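Side-chain contact in beta-phosphoglucomutase (Bacteroides vulgatus, PDB 3DV9), which probably interconverts beta-glucose 1-phosphate and glucose 6-phosphate as a magnesium-dependent phosphomutase of the haloacid dehalogenase superfamily: residues Tyr163-Pro168 with Val187-Pro192. Sequence-based numbering, arbitrary orientation.
Sequences YGKPNP and VIENAP. With MG (magnesium ion), chain B; PO4 (phosphate ion), chain C.
Lys165 NZ meets the carboxylate oxygen OE2 of Glu189 in a buried salt bridge, a worked example of how the Rossmann-like haloacid dehalogenase fold satisfies charges beside its magnesium site. Lys165 is probably the motif III lysine of the family, and Glu189 with Asn190 probably stands at motif IV, usually an acidic pair, whose second place is here an amide. From the loop before helix 169-178 the lysine chain runs extended beyond CG (chi2 155°) and carries Lys165 NZ to within 2.9 Å of Glu189 OE2, approaching nearly in line with the C-O bond. The ammonium is also held by the carboxylate of Asp29 and by Val130 O. Lys165 NZ donates as well to O3 of a phosphate ion at 3.0 Å, an ion probably taken up from the crystallisation liquor. Such a lysine probably offsets negative charge gathered round the metal.

The glutamate is likewise shared at both oxygens. OE2 has a second partner in the hydroxyl of Tyr171, while the bend at chi2 (-76°) leaves Glu189 OE1 near the following peptide, where its anti lone pair accepts Asn190 N at 3.1 Å. With an alanine here, Lys165 NZ, the Tyr171 hydroxyl and a metal-bound water would probably each lose a partner. Asn190 OD1 binds magnesium directly at 2.3 Å, alongside Asp29, Glu65 and the carbonyl of Asp31. Glu189 serves the metal from the second shell: water 1, a ligand 2.4 Å from magnesium, donates a hydrogen bond to Glu189 OE1 at 2.6 Å.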
# COMPACT_ATOMS: atom_id res chain seq x y z
N TYR A 163 -0.84 9.96 11.01
CA TYR A 163 -1.99 9.12 10.75
C TYR A 163 -1.71 8.21 9.57
O TYR A 163 -1.17 8.68 8.56
CB TYR A 163 -3.24 9.98 10.50
CG TYR A 163 -3.61 10.91 11.65
CD1 TYR A 163 -4.34 10.43 12.74
CD2 TYR A 163 -3.23 12.25 11.65
CE1 TYR A 163 -4.68 11.28 13.81
CE2 TYR A 163 -3.56 13.11 12.71
CZ TYR A 163 -4.29 12.61 13.79
OH TYR A 163 -4.62 13.45 14.86
N GLY A 164 -2.03 6.92 9.70
CA GLY A 164 -1.86 5.94 8.62
C GLY A 164 -3.12 5.59 7.83
O GLY A 164 -4.19 6.13 8.06
N LYS A 165 -2.97 4.71 6.85
CA LYS A 165 -4.12 4.21 6.11
C LYS A 165 -5.20 3.78 7.11
O LYS A 165 -4.86 3.21 8.15
CB LYS A 165 -3.63 3.09 5.18
CG LYS A 165 -2.61 3.60 4.12
CD LYS A 165 -1.69 2.41 3.64
CE LYS A 165 -0.47 2.97 2.90
NZ LYS A 165 0.31 1.91 2.15
N PRO A 166 -6.50 4.08 6.83
CA PRO A 166 -7.02 4.60 5.58
C PRO A 166 -7.01 6.14 5.47
O PRO A 166 -7.56 6.68 4.54
CB PRO A 166 -8.47 4.10 5.58
CG PRO A 166 -8.86 4.19 7.04
CD PRO A 166 -7.60 3.85 7.81
N ASN A 167 -6.38 6.82 6.43
CA ASN A 167 -6.22 8.28 6.29
C ASN A 167 -5.38 8.53 5.02
O ASN A 167 -4.43 7.73 4.76
CB ASN A 167 -5.51 8.84 7.52
CG ASN A 167 -5.58 10.38 7.62
OD1 ASN A 167 -5.07 11.09 6.74
ND2 ASN A 167 -6.17 10.89 8.73
N PRO A 168 -5.74 9.55 4.20
CA PRO A 168 -4.95 9.84 2.99
C PRO A 168 -3.55 10.38 3.28
O PRO A 168 -2.77 10.46 2.36
CB PRO A 168 -5.77 10.92 2.27
CG PRO A 168 -6.57 11.54 3.31
CD PRO A 168 -6.93 10.42 4.26
N VAL A 187 -1.43 5.46 -7.57
CA VAL A 187 -1.22 4.70 -6.34
C VAL A 187 -1.38 3.22 -6.71
O VAL A 187 -2.34 2.85 -7.38
CB VAL A 187 -2.23 5.10 -5.24
CG1 VAL A 187 -2.24 4.06 -4.09
CG2 VAL A 187 -1.92 6.52 -4.71
N ILE A 188 -0.43 2.41 -6.29
CA ILE A 188 -0.51 0.93 -6.50
C ILE A 188 -0.68 0.29 -5.13
O ILE A 188 0.24 0.26 -4.31
CB ILE A 188 0.75 0.39 -7.20
CG1 ILE A 188 1.14 1.25 -8.42
CG2 ILE A 188 0.55 -1.10 -7.58
CD1 ILE A 188 0.01 1.34 -9.47
N GLU A 189 -1.88 -0.26 -4.90
CA GLU A 189 -2.29 -0.75 -3.59
C GLU A 189 -2.85 -2.18 -3.66
O GLU A 189 -3.42 -2.57 -4.71
CB GLU A 189 -3.33 0.20 -2.98
CG GLU A 189 -2.62 1.20 -2.07
CD GLU A 189 -2.21 0.58 -0.68
OE1 GLU A 189 -2.36 -0.66 -0.46
OE2 GLU A 189 -1.72 1.34 0.19
N ASN A 190 -2.79 -2.91 -2.54
CA ASN A 190 -3.33 -4.30 -2.55
C ASN A 190 -4.35 -4.54 -1.43
O ASN A 190 -4.88 -5.65 -1.35
CB ASN A 190 -2.20 -5.33 -2.39
CG ASN A 190 -1.56 -5.25 -1.01
OD1 ASN A 190 -1.23 -4.17 -0.54
ND2 ASN A 190 -1.48 -6.37 -0.32
N ALA A 191 -4.62 -3.54 -0.59
CA ALA A 191 -5.48 -3.74 0.58
C ALA A 191 -6.61 -2.71 0.61
O ALA A 191 -6.44 -1.61 0.12
CB ALA A 191 -4.67 -3.64 1.83
N PRO A 192 -7.76 -3.07 1.20
CA PRO A 192 -8.89 -2.15 1.15
C PRO A 192 -8.56 -0.82 1.82
O PRO A 192 -8.93 0.22 1.32
CB PRO A 192 -10.01 -2.88 1.94
CG PRO A 192 -9.33 -3.94 2.69
CD PRO A 192 -8.13 -4.34 1.84
MG MG B . -0.19 -3.63 1.42
P PO4 C . 1.57 -1.78 3.79
O1 PO4 C . 2.86 -1.48 3.07
O2 PO4 C . 0.76 -2.81 3.06
O3 PO4 C . 0.74 -0.50 3.96
O4 PO4 C . 1.83 -2.29 5.21
O HOH W 1 -1.83 -1.90 1.75
O HOH W 2 0.26 -2.59 3.20